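Local coordinates for peptidase M16 inactive domain family protein (Pseudomonas fluorescens, PDB 3GWB) that is of unproven function but belongs to the M16 peptidase family, in which hydrolase activity and metal binding are usual, at residues 75-79 with 114-118; 235-239 with 411-415; 12-16 with 25-29; 271-275 with 346-351; 133-137 with 176-180. One frame throughout, in Å; residues are numbered along the deposited sequence.

Contact 1: 75-79 with 114-118; sequences IAQGF and LFAEV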
# COMPACT_ATOMS: atom_id res chain seq x y z
N ILE A 75 -6.64 20.38 -3.77
CA ILE A 75 -7.70 19.41 -4.03
C ILE A 75 -7.74 18.38 -2.89
O ILE A 75 -8.80 18.05 -2.37
CB ILE A 75 -7.45 18.70 -5.38
CG1 ILE A 75 -7.57 19.72 -6.51
CG2 ILE A 75 -8.45 17.55 -5.57
CD1 ILE A 75 -7.10 19.20 -7.86
N ALA A 76 -6.57 17.89 -2.49
CA ALA A 76 -6.49 16.91 -1.42
C ALA A 76 -7.09 17.42 -0.11
O ALA A 76 -7.85 16.71 0.55
CB ALA A 76 -5.04 16.51 -1.21
N GLN A 77 -6.75 18.65 0.26
CA GLN A 77 -7.26 19.22 1.49
C GLN A 77 -8.75 19.45 1.34
O GLN A 77 -9.51 19.32 2.31
CB GLN A 77 -6.55 20.54 1.81
CG GLN A 77 -5.04 20.40 1.88
CD GLN A 77 -4.40 21.44 2.77
OE1 GLN A 77 -4.68 22.64 2.65
NE2 GLN A 77 -3.53 21.00 3.68
N GLY A 78 -9.16 19.77 0.12
CA GLY A 78 -10.57 19.99 -0.14
C GLY A 78 -11.42 18.79 0.23
O GLY A 78 -12.44 18.94 0.90
N PHE A 79 -11.01 17.60 -0.19
CA PHE A 79 -11.77 16.40 0.13
C PHE A 79 -11.66 16.10 1.63
O PHE A 79 -12.66 15.85 2.30
CB PHE A 79 -11.26 15.20 -0.68
CG PHE A 79 -11.63 15.24 -2.15
CD1 PHE A 79 -12.96 15.31 -2.55
CD2 PHE A 79 -10.64 15.16 -3.13
CE1 PHE A 79 -13.31 15.30 -3.91
CE2 PHE A 79 -10.98 15.16 -4.50
CZ PHE A 79 -12.31 15.23 -4.88
N LEU A 114 -16.47 19.20 -6.14
CA LEU A 114 -15.03 19.08 -6.32
C LEU A 114 -14.71 17.82 -7.12
O LEU A 114 -13.86 17.84 -8.01
CB LEU A 114 -14.33 19.03 -4.95
CG LEU A 114 -12.82 18.78 -4.94
CD1 LEU A 114 -12.10 19.80 -5.82
CD2 LEU A 114 -12.31 18.84 -3.50
N PHE A 115 -15.39 16.73 -6.79
CA PHE A 115 -15.19 15.45 -7.48
C PHE A 115 -15.52 15.57 -8.97
O PHE A 115 -14.77 15.09 -9.82
CB PHE A 115 -16.08 14.38 -6.85
CG PHE A 115 -15.91 13.01 -7.47
CD1 PHE A 115 -14.77 12.26 -7.24
CD2 PHE A 115 -16.89 12.50 -8.31
CE1 PHE A 115 -14.61 11.00 -7.82
CE2 PHE A 115 -16.74 11.23 -8.90
CZ PHE A 115 -15.60 10.49 -8.66
N ALA A 116 -16.65 16.20 -9.29
CA ALA A 116 -17.05 16.37 -10.68
C ALA A 116 -15.99 17.17 -11.43
O ALA A 116 -15.63 16.84 -12.57
CB ALA A 116 -18.40 17.09 -10.75
N GLU A 117 -15.49 18.23 -10.80
CA GLU A 117 -14.47 19.07 -11.41
C GLU A 117 -13.19 18.27 -11.66
O GLU A 117 -12.60 18.35 -12.73
CB GLU A 117 -14.16 20.26 -10.49
CG GLU A 117 -13.17 21.26 -11.08
CD GLU A 117 -13.84 22.41 -11.83
OE1 GLU A 117 -14.61 23.16 -11.20
OE2 GLU A 117 -13.59 22.55 -13.04
N VAL A 118 -12.76 17.50 -10.67
CA VAL A 118 -11.55 16.69 -10.79
C VAL A 118 -11.62 15.68 -11.94
O VAL A 118 -10.70 15.59 -12.77
CB VAL A 118 -11.25 15.94 -9.45
CG1 VAL A 118 -10.25 14.81 -9.67
CG2 VAL A 118 -10.69 16.93 -8.43
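Leu114 sets its CD2 methyl over one face of the Phe79 ring, the two side chains crossing at a slant, and this pair forms the tight part of the contact. The methyl stands 3.6 Å from the centroid of the Phe79 ring and 9° off the normal, a CH-pi contact over the middle of the face, while Leu114 CG comes to 3.6 Å from Phe79 CZ. Leu114 reaches this place because its CG is anti to the backbone N (chi1 174°), which sends the branched end across the gap to the other helix. At the ring's edge, in its plane, runs the backbone of Phe115. A flat aromatic suits this place, since one side chain offers a face to the leucine and a rim to the next residue. Gly78 suits the approach too, for a CB there would lie too close to Leu114 CD2, the methyl that instead comes to 3.8 Å from Gly78 C. Ile75 and Val118 meet by single methyls, CG2 to CG2 at 3.7 Å, where beta-branched residues fill the buried flank with little bulk; Val67 of strand 66-67 touches both. The fit is looser between Phe79 CZ and Val118 CG2, 4.3 Å apart, and Gly78 and the base of Leu114 lie on the partly exposed side. No hydrogen bond crosses. Phe79 and Phe115 both rest on Leu99 of strand 95-102. With segment axes 11.2 Å apart at 150°, this is apolar packing of two nearly antiparallel helices against a mixed beta sheet, as in a layered alpha/beta fold.

Contact 2: 235-239 with 411-415; sequences EPKAS and DKMVI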
# COMPACT_ATOMS: atom_id res chain seq x y z
N GLU A 235 -5.67 -17.58 -29.96
CA GLU A 235 -5.13 -18.61 -29.07
C GLU A 235 -3.63 -18.73 -29.31
O GLU A 235 -3.20 -19.12 -30.40
CB GLU A 235 -5.78 -19.96 -29.37
CG GLU A 235 -7.21 -20.09 -28.88
CD GLU A 235 -7.29 -20.30 -27.39
OE1 GLU A 235 -6.78 -19.44 -26.64
OE2 GLU A 235 -7.85 -21.33 -26.96
N PRO A 236 -2.81 -18.39 -28.31
CA PRO A 236 -1.36 -18.48 -28.48
C PRO A 236 -0.90 -19.94 -28.46
O PRO A 236 -1.55 -20.79 -27.87
CB PRO A 236 -0.83 -17.70 -27.29
CG PRO A 236 -1.82 -18.06 -26.23
CD PRO A 236 -3.14 -17.92 -26.95
N LYS A 237 0.23 -20.21 -29.11
CA LYS A 237 0.78 -21.56 -29.13
C LYS A 237 1.52 -21.80 -27.82
O LYS A 237 2.09 -20.87 -27.24
CB LYS A 237 1.74 -21.74 -30.31
CG LYS A 237 2.87 -20.72 -30.33
CD LYS A 237 3.91 -21.04 -31.40
CE LYS A 237 4.97 -19.95 -31.48
NZ LYS A 237 5.62 -19.70 -30.15
N ALA A 238 1.51 -23.04 -27.34
CA ALA A 238 2.21 -23.37 -26.10
C ALA A 238 3.70 -23.12 -26.27
O ALA A 238 4.27 -23.41 -27.32
CB ALA A 238 1.96 -24.83 -25.72
N SER A 239 4.33 -22.57 -25.25
CA SER A 239 5.76 -22.30 -25.32
C SER A 239 6.36 -22.13 -23.93
O SER A 239 5.64 -21.87 -22.97
CB SER A 239 6.04 -21.05 -26.16
OG SER A 239 5.52 -19.88 -25.55
N ASP A 411 -2.35 -28.73 -22.69
CA ASP A 411 -1.51 -28.57 -23.88
C ASP A 411 -1.40 -27.12 -24.37
O ASP A 411 -0.67 -26.84 -25.32
CB ASP A 411 -2.07 -29.40 -25.05
CG ASP A 411 -2.06 -30.90 -24.77
OD1 ASP A 411 -1.07 -31.39 -24.18
OD2 ASP A 411 -3.03 -31.58 -25.15
N LYS A 412 -2.10 -26.20 -23.72
CA LYS A 412 -2.09 -24.81 -24.14
C LYS A 412 -1.30 -23.86 -23.24
O LYS A 412 -1.20 -22.67 -23.54
CB LYS A 412 -3.52 -24.28 -24.27
CG LYS A 412 -4.37 -24.98 -25.32
CD LYS A 412 -5.71 -24.28 -25.44
CE LYS A 412 -6.55 -24.82 -26.60
NZ LYS A 412 -6.96 -26.23 -26.39
N MSE A 413 -0.74 -24.38 -22.16
CA MSE A 413 0.01 -23.55 -21.23
C MSE A 413 1.27 -22.91 -21.79
O MSE A 413 2.05 -23.54 -22.51
CB MSE A 413 0.37 -24.34 -19.96
CG MSE A 413 -0.75 -24.41 -18.93
SE MSE A 413 -1.05 -22.85 -18.06
CE MSE A 413 -1.47 -23.46 -16.42
N VAL A 414 1.43 -21.63 -21.45
CA VAL A 414 2.58 -20.84 -21.84
C VAL A 414 3.33 -20.67 -20.53
O VAL A 414 2.76 -20.19 -19.54
CB VAL A 414 2.17 -19.46 -22.37
CG1 VAL A 414 3.41 -18.63 -22.70
CG2 VAL A 414 1.29 -19.62 -23.60
N ILE A 415 4.59 -21.08 -20.51
CA ILE A 415 5.36 -21.00 -19.29
C ILE A 415 6.56 -20.06 -19.38
O ILE A 415 7.28 -20.05 -20.37
CB ILE A 415 5.84 -22.39 -18.89
CG1 ILE A 415 4.63 -23.33 -18.83
CG2 ILE A 415 6.55 -22.34 -17.54
CD1 ILE A 415 5.00 -24.79 -18.73
O HOH W 1 -2.32 -20.94 -25.03
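Val414 holds CG1 anti to its backbone N (chi1 177°), while Ser239 turns OG into the slot between its own N and carbonyl carbon (chi1 65°); the two groups thus meet with OG 3.8 Å from Val414 CG1. They stand where strand 239-244, at an edge of the five-stranded mixed sheet, comes alongside its parallel neighbour 414-419. Before this point the chain at 235-238 runs as an irregular loop, and its contacts are of other kinds. Ala238 is small enough to put its CB close to two carbonyl oxygens, 3.3 Å from Asp411 O and 3.5 Å from Met413 O. The carbonyl of Pro236 is joined to the other segment through a water, which donates to Pro236 O and, over a doubtfully short leg, to Lys412 O; the proline's ring faces the valine, Pro236 CG 4.4 Å from Val414 CG2. At the exposed end, Glu235 bends at chi2 and lays OE2 against the aliphatic part of Lys412, 3.7 Å from CE. The lysine ammonium is too far away for a salt bridge; the carboxylate finds that partner in Arg309, through OE1. Val414 suits the buried side, its branches also meeting Leu155 and Leu159 of helix 147-160, while Ser239 OG makes a weak hydrogen bond to Arg158 of that helix. One direct hydrogen bond joins the two segments: Ile415 N donates to Ser239 O at 2.8 Å, with an N-H...O angle of 170°.

Contact 3: 12-16 with 25-29; sequences LNVQT and VLFVE
One water is gripped by three groups from both segments: it accepts from Gln15 NE2 and from Glu29 N, each at 2.9 Å, and donates to Asn13 O at 2.8 Å. Gln15 suits this place because its amide has two tasks, NE2 holding the water while OE1 accepts from Arg207. With the chain extended beyond CG, the amide runs beside the Phe27 side chain, NE2 3.5 Å from Phe27 CE2 and its plane turned 59° from the ring. A leucine in its place would probably leave Arg207 without this acceptor and the water with one donor fewer. The segments belong to the beta hairpin of strands 15-18 and 24-29, at the edge of the six-stranded sheet. Gln15 and Phe27 form its antiparallel hydrogen-bonded pair, N to O at 2.8 Å in both directions. Next along, Thr16 and Leu26 are a non-hydrogen-bonded pair, but the threonine adds a bond from its side chain: OG1, anti to the backbone N (chi1 -172°), donates to Val25 O at 2.8 Å, tilted 28° from the carbonyl plane. Val14 and Val28, compact and beta-branched, meet at 4.0 Å between their CG2 methyls, and Leu372 of helix 365-377 packs on both.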
# COMPACT_ATOMS: atom_id res chain seq x y z
N LEU A 12 -28.86 -5.91 -3.13
CA LEU A 12 -30.32 -6.15 -2.95
C LEU A 12 -31.12 -4.99 -3.55
O LEU A 12 -30.91 -3.83 -3.22
CB LEU A 12 -30.63 -6.31 -1.46
CG LEU A 12 -31.97 -6.90 -1.03
CD1 LEU A 12 -33.04 -5.82 -1.03
CD2 LEU A 12 -32.34 -8.06 -1.95
N ASN A 13 -32.04 -5.33 -4.45
CA ASN A 13 -32.85 -4.33 -5.14
C ASN A 13 -31.97 -3.30 -5.84
O ASN A 13 -31.97 -2.12 -5.50
CB ASN A 13 -33.82 -3.62 -4.20
CG ASN A 13 -34.78 -2.71 -4.95
OD1 ASN A 13 -35.29 -3.07 -6.02
ND2 ASN A 13 -35.05 -1.53 -4.40
N VAL A 14 -31.20 -3.78 -6.81
CA VAL A 14 -30.33 -2.93 -7.60
C VAL A 14 -31.22 -2.14 -8.56
O VAL A 14 -32.06 -2.72 -9.27
CB VAL A 14 -29.33 -3.77 -8.43
CG1 VAL A 14 -28.44 -2.85 -9.24
CG2 VAL A 14 -28.50 -4.65 -7.50
N GLN A 15 -31.05 -0.83 -8.57
CA GLN A 15 -31.85 0.01 -9.45
C GLN A 15 -30.96 0.53 -10.56
O GLN A 15 -29.77 0.79 -10.35
CB GLN A 15 -32.45 1.17 -8.66
CG GLN A 15 -33.32 0.73 -7.51
CD GLN A 15 -33.79 1.89 -6.67
OE1 GLN A 15 -34.50 2.77 -7.15
NE2 GLN A 15 -33.37 1.91 -5.41
N THR A 16 -31.52 0.71 -11.75
CA THR A 16 -30.71 1.18 -12.85
C THR A 16 -31.46 2.11 -13.79
O THR A 16 -32.69 2.06 -13.90
CB THR A 16 -30.16 -0.01 -13.66
OG1 THR A 16 -29.21 0.46 -14.63
CG2 THR A 16 -31.29 -0.73 -14.38
N VAL A 25 -26.26 4.06 -15.04
CA VAL A 25 -26.28 4.26 -13.59
C VAL A 25 -26.83 3.03 -12.84
O VAL A 25 -27.87 2.48 -13.23
CB VAL A 25 -27.15 5.48 -13.20
CG1 VAL A 25 -27.07 5.72 -11.70
CG2 VAL A 25 -26.72 6.72 -13.96
N LEU A 26 -26.14 2.61 -11.79
CA LEU A 26 -26.62 1.50 -10.96
C LEU A 26 -26.60 1.99 -9.52
O LEU A 26 -25.62 2.59 -9.07
CB LEU A 26 -25.74 0.26 -11.11
CG LEU A 26 -25.91 -0.50 -12.43
CD1 LEU A 26 -25.17 0.23 -13.55
CD2 LEU A 26 -25.38 -1.91 -12.26
N PHE A 27 -27.67 1.72 -8.79
CA PHE A 27 -27.79 2.21 -7.42
C PHE A 27 -28.43 1.23 -6.45
O PHE A 27 -29.38 0.52 -6.78
CB PHE A 27 -28.62 3.50 -7.46
CG PHE A 27 -29.12 3.95 -6.11
CD1 PHE A 27 -28.23 4.39 -5.13
CD2 PHE A 27 -30.48 3.95 -5.84
CE1 PHE A 27 -28.71 4.82 -3.89
CE2 PHE A 27 -30.96 4.38 -4.61
CZ PHE A 27 -30.08 4.82 -3.64
N VAL A 28 -27.87 1.20 -5.24
CA VAL A 28 -28.40 0.36 -4.16
C VAL A 28 -28.55 1.26 -2.93
O VAL A 28 -27.57 1.86 -2.47
CB VAL A 28 -27.44 -0.80 -3.81
CG1 VAL A 28 -27.92 -1.52 -2.55
CG2 VAL A 28 -27.35 -1.78 -4.97
N GLU A 29 -29.77 1.37 -2.42
CA GLU A 29 -30.00 2.18 -1.23
C GLU A 29 -29.57 1.35 -0.02
O GLU A 29 -29.91 0.18 0.08
CB GLU A 29 -31.48 2.56 -1.12
CG GLU A 29 -31.75 3.63 -0.06
CD GLU A 29 -33.22 4.00 0.06
OE1 GLU A 29 -33.86 4.23 -0.99
OE2 GLU A 29 -33.74 4.08 1.20
O HOH W 2 -32.02 0.01 -3.74

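Contact 4: 271-275 with 346-351; sequences LGNQI and ELDDAK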
# COMPACT_ATOMS: atom_id res chain seq x y z
N LEU A 271 -15.18 -21.22 -8.57
CA LEU A 271 -15.13 -22.20 -7.49
C LEU A 271 -14.07 -23.26 -7.78
O LEU A 271 -13.37 -23.72 -6.87
CB LEU A 271 -16.50 -22.86 -7.33
CG LEU A 271 -16.68 -23.67 -6.05
CD1 LEU A 271 -16.88 -22.73 -4.85
CD2 LEU A 271 -17.87 -24.59 -6.21
N GLY A 272 -13.93 -23.63 -9.04
CA GLY A 272 -12.93 -24.61 -9.42
C GLY A 272 -11.54 -24.05 -9.16
O GLY A 272 -10.65 -24.77 -8.69
N ASN A 273 -11.35 -22.77 -9.45
CA ASN A 273 -10.06 -22.14 -9.23
C ASN A 273 -9.77 -22.01 -7.75
O ASN A 273 -8.64 -22.16 -7.32
CB ASN A 273 -10.00 -20.75 -9.87
CG ASN A 273 -8.69 -20.05 -9.58
OD1 ASN A 273 -8.60 -19.22 -8.68
ND2 ASN A 273 -7.66 -20.42 -10.33
N GLN A 274 -10.80 -21.71 -6.98
CA GLN A 274 -10.65 -21.57 -5.54
C GLN A 274 -10.05 -22.84 -4.95
O GLN A 274 -9.11 -22.78 -4.15
CB GLN A 274 -12.00 -21.27 -4.88
CG GLN A 274 -12.53 -19.86 -5.13
CD GLN A 274 -13.95 -19.66 -4.60
OE1 GLN A 274 -14.27 -20.05 -3.48
NE2 GLN A 274 -14.80 -19.02 -5.41
N ILE A 275 -10.58 -23.99 -5.37
CA ILE A 275 -10.11 -25.29 -4.89
C ILE A 275 -8.69 -25.60 -5.36
O ILE A 275 -7.89 -26.21 -4.63
CB ILE A 275 -11.05 -26.42 -5.39
CG1 ILE A 275 -12.46 -26.20 -4.83
CG2 ILE A 275 -10.50 -27.78 -4.98
CD1 ILE A 275 -13.53 -27.10 -5.45
N GLU A 346 -13.56 -31.08 -1.00
CA GLU A 346 -13.04 -29.81 -1.51
C GLU A 346 -14.15 -28.88 -1.96
O GLU A 346 -14.10 -27.68 -1.70
CB GLU A 346 -12.10 -30.05 -2.70
CG GLU A 346 -10.88 -30.87 -2.36
CD GLU A 346 -9.96 -31.07 -3.56
OE1 GLU A 346 -10.46 -31.49 -4.62
OE2 GLU A 346 -8.74 -30.81 -3.43
N LEU A 347 -15.15 -29.43 -2.64
CA LEU A 347 -16.27 -28.64 -3.13
C LEU A 347 -17.07 -28.03 -1.97
O LEU A 347 -17.41 -26.85 -2.01
CB LEU A 347 -17.18 -29.50 -4.00
CG LEU A 347 -18.38 -28.78 -4.63
CD1 LEU A 347 -17.91 -28.01 -5.85
CD2 LEU A 347 -19.44 -29.80 -5.04
N ASP A 348 -17.37 -28.83 -0.96
CA ASP A 348 -18.14 -28.34 0.18
C ASP A 348 -17.38 -27.27 0.97
O ASP A 348 -17.94 -26.23 1.31
CB ASP A 348 -18.52 -29.49 1.11
CG ASP A 348 -19.61 -30.37 0.51
OD1 ASP A 348 -20.59 -29.81 -0.02
OD2 ASP A 348 -19.48 -31.61 0.58
N ASP A 349 -16.11 -27.54 1.24
CA ASP A 349 -15.26 -26.59 1.96
C ASP A 349 -15.22 -25.27 1.19
O ASP A 349 -15.38 -24.20 1.78
CB ASP A 349 -13.85 -27.16 2.10
CG ASP A 349 -13.78 -28.33 3.07
OD1 ASP A 349 -14.78 -29.06 3.21
OD2 ASP A 349 -12.71 -28.52 3.70
N ALA A 350 -15.03 -25.34 -0.12
CA ALA A 350 -14.98 -24.13 -0.94
C ALA A 350 -16.30 -23.37 -0.86
O ALA A 350 -16.30 -22.16 -0.63
CB ALA A 350 -14.65 -24.48 -2.39
N LYS A 351 -17.41 -24.08 -1.04
CA LYS A 351 -18.72 -23.44 -0.97
C LYS A 351 -18.90 -22.79 0.40
O LYS A 351 -19.43 -21.68 0.50
CB LYS A 351 -19.83 -24.46 -1.22
CG LYS A 351 -19.87 -25.00 -2.64
CD LYS A 351 -20.45 -26.41 -2.69
CE LYS A 351 -21.93 -26.42 -2.97
NZ LYS A 351 -22.18 -26.29 -4.43
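Where Ile275 meets Glu346, their CA atoms 6.4 Å apart, the two helices pass steeply, the axes of the short segments 9.6 Å apart and 105° from parallel in direction. Ile275 fills the crossing with CG1, CG2 and CD1. CG1 sits beside the backbone N (chi1 -62°), which leaves CG2 anti to that N and 3.6 Å from Glu346 CB; CG1 is 3.7 Å from Ala350 CB; and CD1 reaches the backbone at Leu347 CA. With an alanine in place of this isoleucine, the crossing is likely to open a gap beside the Ala350 methyl, which would keep only Leu271 from this segment, and to leave Glu346 CB without the methyl against it. Ala350 itself is suitably small, letting Ile275 and Leu271 approach its CB from the other helix, the latter with CD1 at 3.8 Å. Leu271 and Leu347 cross at about a right angle, and their methyls CD2 and CD1 are pressed to 3.4 Å, closer than usual for two carbons. Of the Lys351 side chain, CG comes within 4.1 Å of Leu271 CD2. The polar ends of the two long charged side chains look to other partners. Glu346 forms a salt bridge with Arg284 and accepts from Thr343 N, while Lys351 NZ donates to the carbonyls of Ser392, Gln393 and Leu395, a cluster likely to suit its positive charge. Helices 266-277 and 344-356 are thus packed together beside a third, 397-407, whose Val397 and Val400 meet Leu347; Leu395, in the loop just before that helix, touches Leu271.

Contact 5: 133-137 with 176-180; sequences KNQML and IPPIT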
# COMPACT_ATOMS: atom_id res chain seq x y z
N LYS A 133 5.90 11.47 -14.36
CA LYS A 133 6.76 10.78 -15.31
C LYS A 133 8.05 10.36 -14.63
O LYS A 133 8.56 9.27 -14.89
CB LYS A 133 7.13 11.68 -16.50
CG LYS A 133 5.98 12.01 -17.43
CD LYS A 133 6.51 12.64 -18.71
CE LYS A 133 5.40 12.99 -19.68
NZ LYS A 133 5.95 13.49 -20.96
N ASN A 134 8.56 11.21 -13.74
CA ASN A 134 9.80 10.92 -13.01
C ASN A 134 9.63 9.69 -12.13
O ASN A 134 10.53 8.85 -12.06
CB ASN A 134 10.20 12.12 -12.14
CG ASN A 134 11.59 11.95 -11.53
OD1 ASN A 134 12.60 12.08 -12.22
ND2 ASN A 134 11.63 11.64 -10.24
N GLN A 135 8.50 9.57 -11.46
CA GLN A 135 8.28 8.41 -10.61
C GLN A 135 7.94 7.16 -11.42
O GLN A 135 8.19 6.04 -10.97
CB GLN A 135 7.22 8.70 -9.54
CG GLN A 135 5.97 9.38 -10.02
CD GLN A 135 5.06 9.79 -8.87
OE1 GLN A 135 5.43 10.63 -8.04
NE2 GLN A 135 3.87 9.20 -8.81
N MSE A 136 7.38 7.34 -12.61
CA MSE A 136 7.06 6.20 -13.47
C MSE A 136 8.38 5.69 -14.07
O MSE A 136 8.58 4.48 -14.20
CB MSE A 136 6.11 6.61 -14.60
CG MSE A 136 4.66 6.83 -14.16
SE MSE A 136 3.57 7.39 -15.51
CE MSE A 136 3.01 5.81 -16.20
N LEU A 137 9.26 6.61 -14.43
CA LEU A 137 10.56 6.23 -14.98
C LEU A 137 11.35 5.51 -13.91
O LEU A 137 12.03 4.52 -14.18
CB LEU A 137 11.32 7.47 -15.45
CG LEU A 137 10.75 8.17 -16.69
CD1 LEU A 137 11.58 9.41 -17.00
CD2 LEU A 137 10.75 7.22 -17.86
N ILE A 176 6.92 6.82 -22.30
CA ILE A 176 6.47 7.84 -21.35
C ILE A 176 6.98 9.26 -21.57
O ILE A 176 6.20 10.21 -21.56
CB ILE A 176 6.79 7.41 -19.88
CG1 ILE A 176 6.02 6.13 -19.54
CG2 ILE A 176 6.41 8.51 -18.91
CD1 ILE A 176 4.53 6.26 -19.67
N PRO A 177 8.30 9.43 -21.79
CA PRO A 177 8.84 10.78 -22.00
C PRO A 177 8.10 11.62 -23.04
O PRO A 177 7.75 12.77 -22.77
CB PRO A 177 10.29 10.51 -22.38
CG PRO A 177 10.61 9.29 -21.61
CD PRO A 177 9.38 8.43 -21.82
N PRO A 178 7.85 11.07 -24.23
CA PRO A 178 7.16 11.78 -25.32
C PRO A 178 5.72 12.25 -25.06
O PRO A 178 5.28 13.23 -25.68
CB PRO A 178 7.22 10.78 -26.47
CG PRO A 178 8.45 9.99 -26.18
CD PRO A 178 8.31 9.75 -24.70
N ILE A 179 4.99 11.58 -24.17
CA ILE A 179 3.60 11.96 -23.90
C ILE A 179 3.44 13.44 -23.52
O ILE A 179 4.01 13.90 -22.54
CB ILE A 179 2.98 11.10 -22.77
CG1 ILE A 179 3.04 9.62 -23.16
CG2 ILE A 179 1.53 11.51 -22.53
CD1 ILE A 179 2.40 9.31 -24.48
N THR A 180 2.64 14.16 -24.29
CA THR A 180 2.42 15.58 -24.04
C THR A 180 1.06 15.89 -23.42
O THR A 180 0.18 15.03 -23.35
CB THR A 180 2.52 16.37 -25.34
OG1 THR A 180 1.40 16.04 -26.16
CG2 THR A 180 3.81 16.02 -26.09
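A type I beta turn, Ile176 to Ile179, lies against helix 126-143 and leads to Thr180, the N-cap of helix 181-191. The turn gathers carbonyls on the side where Lys133 arrives. That lysine is extended beyond CG, which carries its ammonium from the helix to the carbonyls of the turn, sliding past Ile176. Its methylenes pack on the isoleucine, CG 3.8 Å from Ile176 CG2. A long chain with a charged tip fits, since its apolar length covers a buried side chain and its end supplies hydrogens to carbonyls; the turn itself uses Ile176 O for Ile179 N. Pro177, whose ring fixes phi near the turn value, needs no N-H partner. Met136, present as selenomethionine and bent about its CG-SE bond, brings CE to 3.8 Å from Ile176 CD1, and Leu137 CD2 lies 4.3 Å from Pro177 CG. On the same helix Asn134 bonds to Arg290 and Tyr297 of the second subunit, and Leu137 packs on that tyrosine, beside the dimer interface. Lys133 NZ bonds to Ile179 O on a lone pair, at an unusually short 2.5 Å, to Pro177 O at 2.7 Å from 47° out of its carbonyl plane, and weakly to Ile176 O at 3.3 Å.

How the contacts relate
From the N terminus, contact 3 closes the shortest loop, the hairpin at the edge of the six-stranded sheet. Contact 1 follows, its 34-residue loop running through two strands of that sheet before helix 105-120 returns to helix 72-80. Contact 5 comes next, joining helix 126-143, which follows 105-120 in the chain, to the turn before helix 181-191. The second half is different: contact 2 spans 171 residues to bring the last strand beside 239-244 in the five-stranded sheet, and contact 4, between two helices, is nested inside that loop. None of the five cross. Contacts 1 and 2 lie on opposite sides of the chain's centre, their centres about 46 Å apart.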